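Local structure of periplasmic branched-chain amino acid-binding protein (Burkholderia mallei, 3I09) at residues F232-L241 with S344-K352; W253-W264 with M275-Y284. The protein probably binds branched-chain amino acids or similar small carboxylates in the periplasm and hands them to an ABC transporter, as type I periplasmic binding proteins do. All blocks are in the same frame, centred on the assembly; numbering follows the deposited sequence.

Contact 1 (F232-L241 with S344-K352); sequences FINDVHALGL and SKEPWDYYK. With EDO (1,2-ethanediol), chain G.
S344 opens the meeting of the two segments by setting its CB 3.4 Å from CD1 of L241, tighter than usual for two carbons. Its OG is turned back to donate to the carbonyl O of D349 (2.7 Å), which ties the start of the loop to its far side across the type II turn E346-D349. W348, in that turn, has its six-membered ring in an offset stack with the imidazole of H237: centroids lie 4.2 Å apart and the planes differ by 13°. H237 reaches it because CG stands anti to the backbone N (chi1 -175°), which carries the ring out from the helix. Y350 packs against the helix side, V236 CG1 over its ring face 3.9 Å from the centroid as a CH-pi contact, while I233 CG1 and L241 CD2 approach obliquely. The Y350 hydroxyl meets the imidazole rim, OH to H237 CD2 3.0 Å. Y351, in one of its two conformers, passes I233 at about a right angle. F232, just before helix 233-239, lies about 4 Å (side chain) from the bound acetoacetic acid. No hydrogen bond crosses between the segments; polar bonds stay within each or reach neighbours such as K339 and W255, so aromatic and aliphatic surfaces hold this pocket-side helix on the loop before strand 351-357.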
loop_
_atom_site.group_PDB
_atom_site.type_symbol
_atom_site.label_atom_id
_atom_site.label_comp_id
_atom_site.label_asym_id
_atom_site.label_seq_id
_atom_site.Cartn_x
_atom_site.Cartn_y
_atom_site.Cartn_z
ATOM N N PHE A 232 -5.760 -5.864 3.982
ATOM C CA PHE A 232 -4.725 -6.771 3.562
ATOM C C PHE A 232 -5.050 -8.170 4.096
ATOM O O PHE A 232 -5.916 -8.339 4.950
ATOM C CB PHE A 232 -3.359 -6.293 4.107
ATOM C CG PHE A 232 -2.918 -4.994 3.529
ATOM C CD1 PHE A 232 -2.309 -4.948 2.287
ATOM C CD2 PHE A 232 -3.190 -3.802 4.198
ATOM C CE1 PHE A 232 -1.905 -3.714 1.734
ATOM C CE2 PHE A 232 -2.784 -2.577 3.643
ATOM C CZ PHE A 232 -2.172 -2.541 2.420
ATOM N N ILE A 233 -4.306 -9.164 3.647
ATOM C CA ILE A 233 -4.601 -10.546 4.025
ATOM C C ILE A 233 -4.516 -10.743 5.545
ATOM O O ILE A 233 -5.295 -11.496 6.103
ATOM C CB ILE A 233 -3.700 -11.555 3.243
ATOM C CG1 ILE A 233 -4.328 -12.940 3.267
ATOM C CG2 ILE A 233 -2.230 -11.595 3.792
ATOM C CD1 ILE A 233 -3.505 -13.984 2.538
ATOM N N ASN A 234 -3.641 -10.005 6.220
ATOM C CA ASN A 234 -3.466 -10.148 7.673
ATOM C C ASN A 234 -4.676 -9.622 8.446
ATOM O O ASN A 234 -4.989 -10.085 9.562
ATOM C CB ASN A 234 -2.213 -9.404 8.152
ATOM C CG ASN A 234 -1.009 -9.709 7.309
ATOM O OD1 ASN A 234 -0.889 -9.182 6.171
ATOM N ND2 ASN A 234 -0.150 -10.617 7.797
ATOM N N ASP A 235 -5.347 -8.636 7.850
ATOM C CA ASP A 235 -6.545 -8.067 8.445
ATOM C C ASP A 235 -7.683 -9.100 8.390
ATOM O O ASP A 235 -8.417 -9.314 9.358
ATOM C CB ASP A 235 -6.927 -6.770 7.717
ATOM C CG ASP A 235 -5.804 -5.712 7.690
ATOM O OD1 ASP A 235 -5.117 -5.514 8.717
ATOM O OD2 ASP A 235 -5.639 -5.020 6.633
ATOM N N VAL A 236 -7.823 -9.783 7.252
ATOM C CA VAL A 236 -8.785 -10.889 7.174
ATOM C C VAL A 236 -8.449 -12.010 8.176
ATOM O O VAL A 236 -9.331 -12.567 8.838
ATOM C CB VAL A 236 -8.907 -11.452 5.739
ATOM C CG1 VAL A 236 -9.942 -12.584 5.680
ATOM C CG2 VAL A 236 -9.310 -10.318 4.726
ATOM N N HIS A 237 -7.170 -12.346 8.303
ATOM C CA HIS A 237 -6.747 -13.405 9.183
ATOM C C HIS A 237 -7.112 -13.037 10.638
ATOM O O HIS A 237 -7.574 -13.895 11.394
ATOM C CB HIS A 237 -5.235 -13.565 9.083
ATOM C CG HIS A 237 -4.688 -14.715 9.857
ATOM N ND1 HIS A 237 -4.227 -14.595 11.143
ATOM C CD2 HIS A 237 -4.531 -16.022 9.522
ATOM C CE1 HIS A 237 -3.810 -15.775 11.576
ATOM N NE2 HIS A 237 -3.955 -16.652 10.599
ATOM N N ALA A 238 -6.865 -11.783 11.011
ATOM C CA ALA A 238 -7.202 -11.275 12.354
ATOM C C ALA A 238 -8.701 -11.365 12.640
ATOM O O ALA A 238 -9.124 -11.707 13.769
ATOM C CB ALA A 238 -6.709 -9.802 12.522
ATOM N N LEU A 239 -9.520 -11.011 11.658
ATOM C CA LEU A 239 -10.963 -10.939 11.862
ATOM C C LEU A 239 -11.633 -12.288 11.701
ATOM O O LEU A 239 -12.642 -12.577 12.383
ATOM C CB LEU A 239 -11.592 -9.934 10.886
ATOM C CG LEU A 239 -11.292 -8.481 11.188
ATOM C CD1 LEU A 239 -11.536 -7.600 9.946
ATOM C CD2 LEU A 239 -12.133 -8.029 12.403
ATOM N N GLY A 240 -11.118 -13.099 10.782
ATOM C CA GLY A 240 -11.765 -14.348 10.437
ATOM C C GLY A 240 -12.805 -14.173 9.322
ATOM O O GLY A 240 -13.388 -13.085 9.124
ATOM N N LEU A 241 -13.016 -15.255 8.576
ATOM C CA LEU A 241 -13.966 -15.267 7.452
ATOM C C LEU A 241 -15.410 -15.127 7.871
ATOM O O LEU A 241 -16.206 -14.539 7.148
ATOM C CB LEU A 241 -13.798 -16.540 6.609
ATOM C CG LEU A 241 -12.486 -16.636 5.847
ATOM C CD1 LEU A 241 -12.445 -17.980 5.084
ATOM C CD2 LEU A 241 -12.273 -15.417 4.911
ATOM N N SER A 344 -13.468 -21.734 1.788
ATOM C CA SER A 344 -12.044 -21.644 2.067
ATOM C C SER A 344 -11.506 -23.058 2.197
ATOM O O SER A 344 -11.963 -23.805 3.049
ATOM C CB SER A 344 -11.784 -20.835 3.330
ATOM O OG SER A 344 -10.397 -20.705 3.583
ATOM N N LYS A 345 -10.546 -23.398 1.337
ATOM C CA LYS A 345 -10.144 -24.791 1.108
ATOM C C LYS A 345 -8.767 -25.148 1.706
ATOM O O LYS A 345 -8.388 -26.322 1.740
ATOM C CB LYS A 345 -10.131 -25.079 -0.388
ATOM C CG LYS A 345 -11.557 -25.094 -0.965
ATOM C CD LYS A 345 -11.559 -25.181 -2.476
ATOM C CE LYS A 345 -13.003 -25.191 -3.034
ATOM N NZ LYS A 345 -13.019 -25.696 -4.461
ATOM N N GLU A 346 -8.048 -24.136 2.177
ATOM C CA GLU A 346 -6.838 -24.366 2.963
ATOM C C GLU A 346 -6.558 -23.100 3.730
ATOM O O GLU A 346 -7.183 -22.058 3.457
ATOM C CB GLU A 346 -5.650 -24.765 2.089
ATOM C CG GLU A 346 -5.297 -23.732 1.025
ATOM C CD GLU A 346 -6.082 -23.847 -0.250
ATOM O OE1 GLU A 346 -6.452 -24.970 -0.628
ATOM O OE2 GLU A 346 -6.260 -22.803 -0.934
ATOM N N PRO A 347 -5.616 -23.164 4.689
ATOM C CA PRO A 347 -5.327 -21.948 5.445
ATOM C C PRO A 347 -4.925 -20.802 4.538
ATOM O O PRO A 347 -4.197 -20.983 3.554
ATOM C CB PRO A 347 -4.169 -22.376 6.345
ATOM C CG PRO A 347 -4.389 -23.862 6.510
ATOM C CD PRO A 347 -4.860 -24.316 5.195
ATOM N N TRP A 348 -5.414 -19.617 4.887
ATOM C CA TRP A 348 -5.185 -18.383 4.136
ATOM C C TRP A 348 -5.882 -18.272 2.800
ATOM O O TRP A 348 -5.656 -17.297 2.079
ATOM C CB TRP A 348 -3.688 -18.022 4.010
ATOM C CG TRP A 348 -2.932 -17.936 5.307
ATOM C CD1 TRP A 348 -2.331 -18.976 5.961
ATOM C CD2 TRP A 348 -2.571 -16.757 6.025
ATOM N NE1 TRP A 348 -1.669 -18.521 7.085
ATOM C CE2 TRP A 348 -1.812 -17.164 7.155
ATOM C CE3 TRP A 348 -2.872 -15.404 5.870
ATOM C CZ2 TRP A 348 -1.304 -16.260 8.082
ATOM C CZ3 TRP A 348 -2.371 -14.498 6.796
ATOM C CH2 TRP A 348 -1.601 -14.939 7.902
ATOM N N ASP A 349 -6.753 -19.227 2.467
ATOM C CA ASP A 349 -7.526 -19.158 1.224
ATOM C C ASP A 349 -8.731 -18.242 1.450
ATOM O O ASP A 349 -9.769 -18.701 1.872
ATOM C CB ASP A 349 -7.932 -20.581 0.783
ATOM C CG ASP A 349 -8.867 -20.609 -0.414
ATOM O OD1 ASP A 349 -8.920 -19.619 -1.145
ATOM O OD2 ASP A 349 -9.514 -21.660 -0.654
ATOM N N TYR A 350 -8.579 -16.944 1.179
ATOM C CA TYR A 350 -9.582 -15.974 1.575
ATOM C C TYR A 350 -10.324 -15.273 0.440
ATOM O O TYR A 350 -11.396 -14.698 0.710
ATOM C CB TYR A 350 -8.948 -14.880 2.464
ATOM C CG TYR A 350 -8.290 -15.337 3.750
ATOM C CD1 TYR A 350 -8.656 -16.520 4.389
ATOM C CD2 TYR A 350 -7.373 -14.518 4.414
ATOM C CE1 TYR A 350 -8.090 -16.890 5.603
ATOM C CE2 TYR A 350 -6.787 -14.908 5.624
ATOM C CZ TYR A 350 -7.126 -16.081 6.186
ATOM O OH TYR A 350 -6.553 -16.475 7.366
ATOM N N TYR A 351 -9.787 -15.279 -0.784
ATOM C CA TYR A 351 -10.248 -14.402 -1.857
ATOM C C TYR A 351 -10.891 -15.100 -3.038
ATOM O O TYR A 351 -10.410 -16.145 -3.457
ATOM C CB TYR A 351 -9.047 -13.700 -2.458
ATOM C CG TYR A 351 -8.186 -12.915 -1.520
ATOM C CD1 TYR A 351 -8.592 -11.670 -1.059
ATOM C CD2 TYR A 351 -6.930 -13.374 -1.160
ATOM C CE1 TYR A 351 -7.778 -10.917 -0.254
ATOM C CE2 TYR A 351 -6.110 -12.628 -0.332
ATOM C CZ TYR A 351 -6.546 -11.410 0.128
ATOM O OH TYR A 351 -5.743 -10.662 0.951
ATOM N N LYS A 352 -11.912 -14.472 -3.609
ATOM C CA LYS A 352 -12.459 -14.802 -4.904
ATOM C C LYS A 352 -12.154 -13.585 -5.760
ATOM O O LYS A 352 -12.442 -12.458 -5.340
ATOM C CB LYS A 352 -13.964 -14.976 -4.807
ATOM C CG LYS A 352 -14.389 -16.230 -4.047
ATOM C CD LYS A 352 -15.913 -16.401 -3.938
ATOM C CE LYS A 352 -16.558 -15.479 -2.903
ATOM N NZ LYS A 352 -17.948 -15.932 -2.598
HETATM C C1 EDO G . -3.797 -6.975 10.980
HETATM O O1 EDO G . -3.207 -5.958 10.176
HETATM C C2 EDO G . -3.445 -6.698 12.429
HETATM O O2 EDO G . -4.577 -6.269 13.210
#

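Contact 2 (W253-W264 with M275-Y284)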
loop_
_atom_site.group_PDB
_atom_site.type_symbol
_atom_site.label_atom_id
_atom_site.label_comp_id
_atom_site.label_asym_id
_atom_site.label_seq_id
_atom_site.Cartn_x
_atom_site.Cartn_y
_atom_site.Cartn_z
ATOM N N TRP A 253 -2.004 -7.875 -5.160
ATOM C CA TRP A 253 -1.340 -9.195 -5.224
ATOM C C TRP A 253 -1.938 -10.088 -4.170
ATOM O O TRP A 253 -2.372 -9.607 -3.114
ATOM C CB TRP A 253 0.144 -9.023 -4.958
ATOM C CG TRP A 253 0.991 -10.228 -5.137
ATOM C CD1 TRP A 253 1.606 -10.620 -6.287
ATOM C CD2 TRP A 253 1.371 -11.173 -4.133
ATOM N NE1 TRP A 253 2.343 -11.766 -6.072
ATOM C CE2 TRP A 253 2.224 -12.114 -4.745
ATOM C CE3 TRP A 253 1.073 -11.318 -2.774
ATOM C CZ2 TRP A 253 2.760 -13.208 -4.044
ATOM C CZ3 TRP A 253 1.666 -12.369 -2.064
ATOM C CH2 TRP A 253 2.466 -13.309 -2.702
ATOM N N TYR A 254 -2.011 -11.385 -4.481
ATOM C CA TYR A 254 -2.473 -12.361 -3.505
ATOM C C TYR A 254 -1.729 -13.660 -3.758
ATOM O O TYR A 254 -1.440 -14.048 -4.935
ATOM C CB TYR A 254 -4.017 -12.548 -3.490
ATOM C CG TYR A 254 -4.634 -13.005 -4.795
ATOM C CD1 TYR A 254 -4.701 -12.158 -5.898
ATOM C CD2 TYR A 254 -5.158 -14.289 -4.926
ATOM C CE1 TYR A 254 -5.284 -12.579 -7.094
ATOM C CE2 TYR A 254 -5.731 -14.711 -6.109
ATOM C CZ TYR A 254 -5.788 -13.856 -7.187
ATOM O OH TYR A 254 -6.336 -14.289 -8.368
ATOM N N TRP A 255 -1.377 -14.299 -2.646
ATOM C CA TRP A 255 -0.453 -15.439 -2.675
ATOM C C TRP A 255 -0.950 -16.573 -3.565
ATOM O O TRP A 255 -0.144 -17.268 -4.179
ATOM C CB TRP A 255 -0.184 -15.924 -1.237
ATOM C CG TRP A 255 -1.359 -16.576 -0.587
ATOM C CD1 TRP A 255 -2.351 -15.994 0.175
ATOM C CD2 TRP A 255 -1.655 -17.952 -0.656
ATOM N NE1 TRP A 255 -3.245 -16.953 0.585
ATOM C CE2 TRP A 255 -2.854 -18.165 0.068
ATOM C CE3 TRP A 255 -1.032 -19.042 -1.287
ATOM C CZ2 TRP A 255 -3.436 -19.434 0.193
ATOM C CZ3 TRP A 255 -1.641 -20.301 -1.189
ATOM C CH2 TRP A 255 -2.812 -20.486 -0.436
ATOM N N ASN A 256 -2.261 -16.757 -3.628
ATOM C CA ASN A 256 -2.826 -17.906 -4.340
ATOM C C ASN A 256 -3.278 -17.578 -5.766
ATOM O O ASN A 256 -3.993 -18.352 -6.373
ATOM C CB ASN A 256 -4.015 -18.487 -3.570
ATOM C CG ASN A 256 -4.285 -19.956 -3.927
ATOM O OD1 ASN A 256 -3.378 -20.671 -4.364
ATOM N ND2 ASN A 256 -5.544 -20.422 -3.723
ATOM N N ARG A 257 -2.864 -16.430 -6.296
ATOM C CA ARG A 257 -3.263 -16.009 -7.655
ATOM C C ARG A 257 -2.840 -16.986 -8.717
ATOM O O ARG A 257 -3.665 -17.352 -9.569
ATOM C CB ARG A 257 -2.669 -14.628 -8.013
ATOM C CG ARG A 257 -3.059 -14.102 -9.410
ATOM C CD ARG A 257 -2.463 -12.693 -9.735
ATOM N NE ARG A 257 -1.001 -12.776 -9.794
ATOM C CZ ARG A 257 -0.143 -11.752 -9.638
ATOM N NH1 ARG A 257 -0.563 -10.500 -9.439
ATOM N NH2 ARG A 257 1.157 -11.984 -9.699
ATOM N N ASP A 258 -1.584 -17.412 -8.680
ATOM C CA ASP A 258 -1.023 -18.239 -9.761
ATOM C C ASP A 258 0.215 -18.984 -9.315
ATOM O O ASP A 258 0.594 -18.915 -8.167
ATOM C CB ASP A 258 -0.728 -17.395 -11.034
ATOM C CG ASP A 258 0.186 -16.224 -10.770
ATOM O OD1 ASP A 258 1.086 -16.318 -9.887
ATOM O OD2 ASP A 258 0.034 -15.190 -11.474
ATOM N N GLN A 259 0.801 -19.770 -10.219
ATOM C CA GLN A 259 1.939 -20.596 -9.855
ATOM C C GLN A 259 3.066 -19.735 -9.265
ATOM O O GLN A 259 3.629 -20.076 -8.219
ATOM C CB GLN A 259 2.436 -21.343 -11.080
ATOM C CG GLN A 259 3.502 -22.361 -10.829
ATOM C CD GLN A 259 4.021 -22.975 -12.143
ATOM O OE1 GLN A 259 4.282 -22.257 -13.108
ATOM N NE2 GLN A 259 4.170 -24.276 -12.172
ATOM N N ALA A 260 3.405 -18.631 -9.945
ATOM C CA ALA A 260 4.552 -17.813 -9.562
ATOM C C ALA A 260 4.339 -17.136 -8.180
ATOM O O ALA A 260 5.278 -17.086 -7.358
ATOM C CB ALA A 260 4.876 -16.721 -10.673
ATOM N N SER A 261 3.115 -16.700 -7.901
ATOM C CA SER A 261 2.807 -16.082 -6.587
ATOM C C SER A 261 2.913 -17.127 -5.478
ATOM O O SER A 261 3.492 -16.865 -4.406
ATOM C CB SER A 261 1.431 -15.406 -6.578
ATOM O OG SER A 261 0.344 -16.310 -6.751
ATOM N N ARG A 262 2.362 -18.306 -5.735
ATOM C CA ARG A 262 2.383 -19.382 -4.753
ATOM C C ARG A 262 3.816 -19.805 -4.451
ATOM O O ARG A 262 4.183 -20.078 -3.310
ATOM C CB ARG A 262 1.605 -20.607 -5.263
ATOM C CG ARG A 262 0.085 -20.443 -5.305
ATOM C CD ARG A 262 -0.615 -21.662 -6.061
ATOM N NE ARG A 262 -1.909 -21.190 -6.581
ATOM C CZ ARG A 262 -2.311 -21.226 -7.845
ATOM N NH1 ARG A 262 -1.582 -21.820 -8.802
ATOM N NH2 ARG A 262 -3.496 -20.712 -8.147
ATOM N N GLN A 263 4.627 -19.928 -5.489
ATOM C CA GLN A 263 5.996 -20.402 -5.301
ATOM C C GLN A 263 6.812 -19.405 -4.467
ATOM O O GLN A 263 7.567 -19.804 -3.581
ATOM C CB GLN A 263 6.646 -20.734 -6.656
ATOM C CG GLN A 263 6.037 -22.049 -7.197
ATOM C CD GLN A 263 6.648 -22.637 -8.478
ATOM O OE1 GLN A 263 6.933 -21.938 -9.456
ATOM N NE2 GLN A 263 6.801 -23.956 -8.478
ATOM N N TRP A 264 6.636 -18.110 -4.724
ATOM C CA TRP A 264 7.304 -17.124 -3.882
ATOM C C TRP A 264 6.767 -17.135 -2.448
ATOM O O TRP A 264 7.539 -17.081 -1.482
ATOM C CB TRP A 264 7.203 -15.724 -4.490
ATOM C CG TRP A 264 8.006 -14.778 -3.697
ATOM C CD1 TRP A 264 9.348 -14.603 -3.794
ATOM C CD2 TRP A 264 7.559 -13.904 -2.629
ATOM N NE1 TRP A 264 9.767 -13.678 -2.889
ATOM C CE2 TRP A 264 8.701 -13.243 -2.146
ATOM C CE3 TRP A 264 6.325 -13.645 -2.029
ATOM C CZ2 TRP A 264 8.649 -12.299 -1.124
ATOM C CZ3 TRP A 264 6.260 -12.668 -1.025
ATOM C CH2 TRP A 264 7.426 -12.043 -0.553
HETATM N N MSE A 275 1.434 -16.347 5.437
HETATM C CA MSE A 275 1.380 -16.009 4.020
HETATM C C MSE A 275 1.742 -14.541 3.925
HETATM O O MSE A 275 1.356 -13.766 4.791
HETATM C CB MSE A 275 -0.024 -16.161 3.426
HETATM C CG MSE A 275 -0.456 -17.537 3.155
HETATM SE SE MSE A 275 0.597 -18.376 1.802
HETATM C CE MSE A 275 -0.186 -20.165 2.019
ATOM N N PRO A 276 2.446 -14.144 2.863
ATOM C CA PRO A 276 2.784 -12.733 2.730
ATOM C C PRO A 276 1.600 -11.901 2.262
ATOM O O PRO A 276 0.753 -12.346 1.489
ATOM C CB PRO A 276 3.885 -12.725 1.656
ATOM C CG PRO A 276 3.551 -13.941 0.805
ATOM C CD PRO A 276 3.071 -14.964 1.807
ATOM N N SER A 277 1.571 -10.655 2.707
ATOM C CA SER A 277 0.667 -9.659 2.164
ATOM C C SER A 277 1.210 -9.115 0.839
ATOM O O SER A 277 2.383 -9.335 0.474
ATOM C CB SER A 277 0.530 -8.450 3.100
ATOM O OG SER A 277 1.715 -7.627 3.095
ATOM N N SER A 278 0.375 -8.363 0.148
ATOM C CA SER A 278 0.792 -7.693 -1.081
ATOM C C SER A 278 1.971 -6.681 -0.845
ATOM O O SER A 278 2.788 -6.464 -1.738
ATOM C CB SER A 278 -0.401 -6.992 -1.737
ATOM O OG SER A 278 -0.935 -5.980 -0.887
ATOM N N LEU A 279 2.068 -6.109 0.359
ATOM C CA LEU A 279 3.175 -5.210 0.675
ATOM C C LEU A 279 4.494 -5.939 0.786
ATOM O O LEU A 279 5.511 -5.467 0.319
ATOM C CB LEU A 279 2.878 -4.408 1.954
ATOM C CG LEU A 279 1.567 -3.653 1.999
ATOM C CD1 LEU A 279 1.488 -2.881 3.301
ATOM C CD2 LEU A 279 1.383 -2.699 0.786
ATOM N N GLN A 280 4.491 -7.086 1.466
ATOM C CA GLN A 280 5.682 -7.882 1.636
ATOM C C GLN A 280 6.201 -8.418 0.293
ATOM O O GLN A 280 7.407 -8.343 0.007
ATOM C CB GLN A 280 5.411 -8.979 2.682
ATOM C CG GLN A 280 5.297 -8.363 4.099
ATOM C CD GLN A 280 4.338 -9.029 5.058
ATOM O OE1 GLN A 280 3.551 -9.923 4.698
ATOM N NE2 GLN A 280 4.401 -8.590 6.327
ATOM N N ALA A 281 5.282 -8.875 -0.555
ATOM C CA ALA A 281 5.597 -9.208 -1.967
ATOM C C ALA A 281 6.186 -8.043 -2.746
ATOM O O ALA A 281 7.248 -8.150 -3.398
ATOM C CB ALA A 281 4.314 -9.754 -2.695
ATOM N N ALA A 282 5.507 -6.902 -2.682
ATOM C CA ALA A 282 5.974 -5.672 -3.362
ATOM C C ALA A 282 7.341 -5.184 -2.862
ATOM O O ALA A 282 8.162 -4.727 -3.664
ATOM C CB ALA A 282 4.939 -4.576 -3.225
ATOM N N ASP A 283 7.611 -5.317 -1.549
ATOM C CA ASP A 283 8.925 -4.992 -0.997
ATOM C C ASP A 283 10.032 -5.765 -1.730
ATOM O O ASP A 283 11.054 -5.173 -2.153
ATOM C CB ASP A 283 9.018 -5.319 0.507
ATOM C CG ASP A 283 8.198 -4.395 1.416
ATOM O OD1 ASP A 283 7.913 -3.237 1.046
ATOM O OD2 ASP A 283 7.847 -4.878 2.549
ATOM N N TYR A 284 9.854 -7.088 -1.845
ATOM C CA TYR A 284 10.813 -7.935 -2.539
ATOM C C TYR A 284 10.931 -7.484 -4.007
ATOM O O TYR A 284 12.043 -7.278 -4.513
ATOM C CB TYR A 284 10.413 -9.406 -2.418
ATOM C CG TYR A 284 11.299 -10.396 -3.145
ATOM C CD1 TYR A 284 11.325 -10.452 -4.522
ATOM C CD2 TYR A 284 12.109 -11.294 -2.439
ATOM C CE1 TYR A 284 12.137 -11.369 -5.201
ATOM C CE2 TYR A 284 12.896 -12.249 -3.111
ATOM C CZ TYR A 284 12.922 -12.239 -4.487
ATOM O OH TYR A 284 13.696 -13.118 -5.148
HETATM O O HOH W 1 -1.492 -12.741 -0.154
#
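W253 and W264 meet the start of helix 278-284 in the close-packed part of this contact. A281 CB lies over the six-membered ring of W253, 3.5 Å from its centroid and only 11° off the normal, a well-centred CH-pi contact. P276 CG touches both indoles, 3.5 Å from W264 CZ3 and 3.7 Å from W253 CH2. Farther along the helix W264 turns an edge to the face of Y284 (planes at 68°), with NE1 3.4 Å from Y284 CD2; the Y284 hydroxyl is bonded to D35 of helix 22-36. Toward the partly exposed side, selenomethionine M275, in the modelled conformer, one of two, bends at chi2 and lays its end along one face of W255: SE, 3.7 Å from the five-membered centroid, makes a Met-aromatic contact, and CE, 3.4 Å from the six-membered centroid, a CH-pi contact. Here the backbones stand apart and a water spans them, accepting from W255 N (2.9 Å) and donating to P276 O (2.8 Å). Both helices begin with a capping box, D258 with S261 and S277 with Q280. Segments 259-264 and 278-284 run nearly perpendicular, in consecutive helices joined by a short loop in the type I periplasmic binding protein fold.

From the N terminus, the chain first lays down the sheet with strand 5-11 at its centre and then the parallel sheet ending in strand 225-228, before entering helix 233-239. Contact 2 closes the shorter loop, bringing 275-284 back to 253-264 after only 10 intervening residues, mostly helical. It is nested inside contact 1, whose loop spans 102 residues and closes when 344-352 returns to 232-241. Their centres lie 14 Å apart and they touch: W255 NE1 is 2.9 Å from W348 O, a probable hydrogen bond, and I233 packs on W255. Together they join helix 233-239, the antiparallel sheet containing strand 351-357, and helices 259-272 and 278-297.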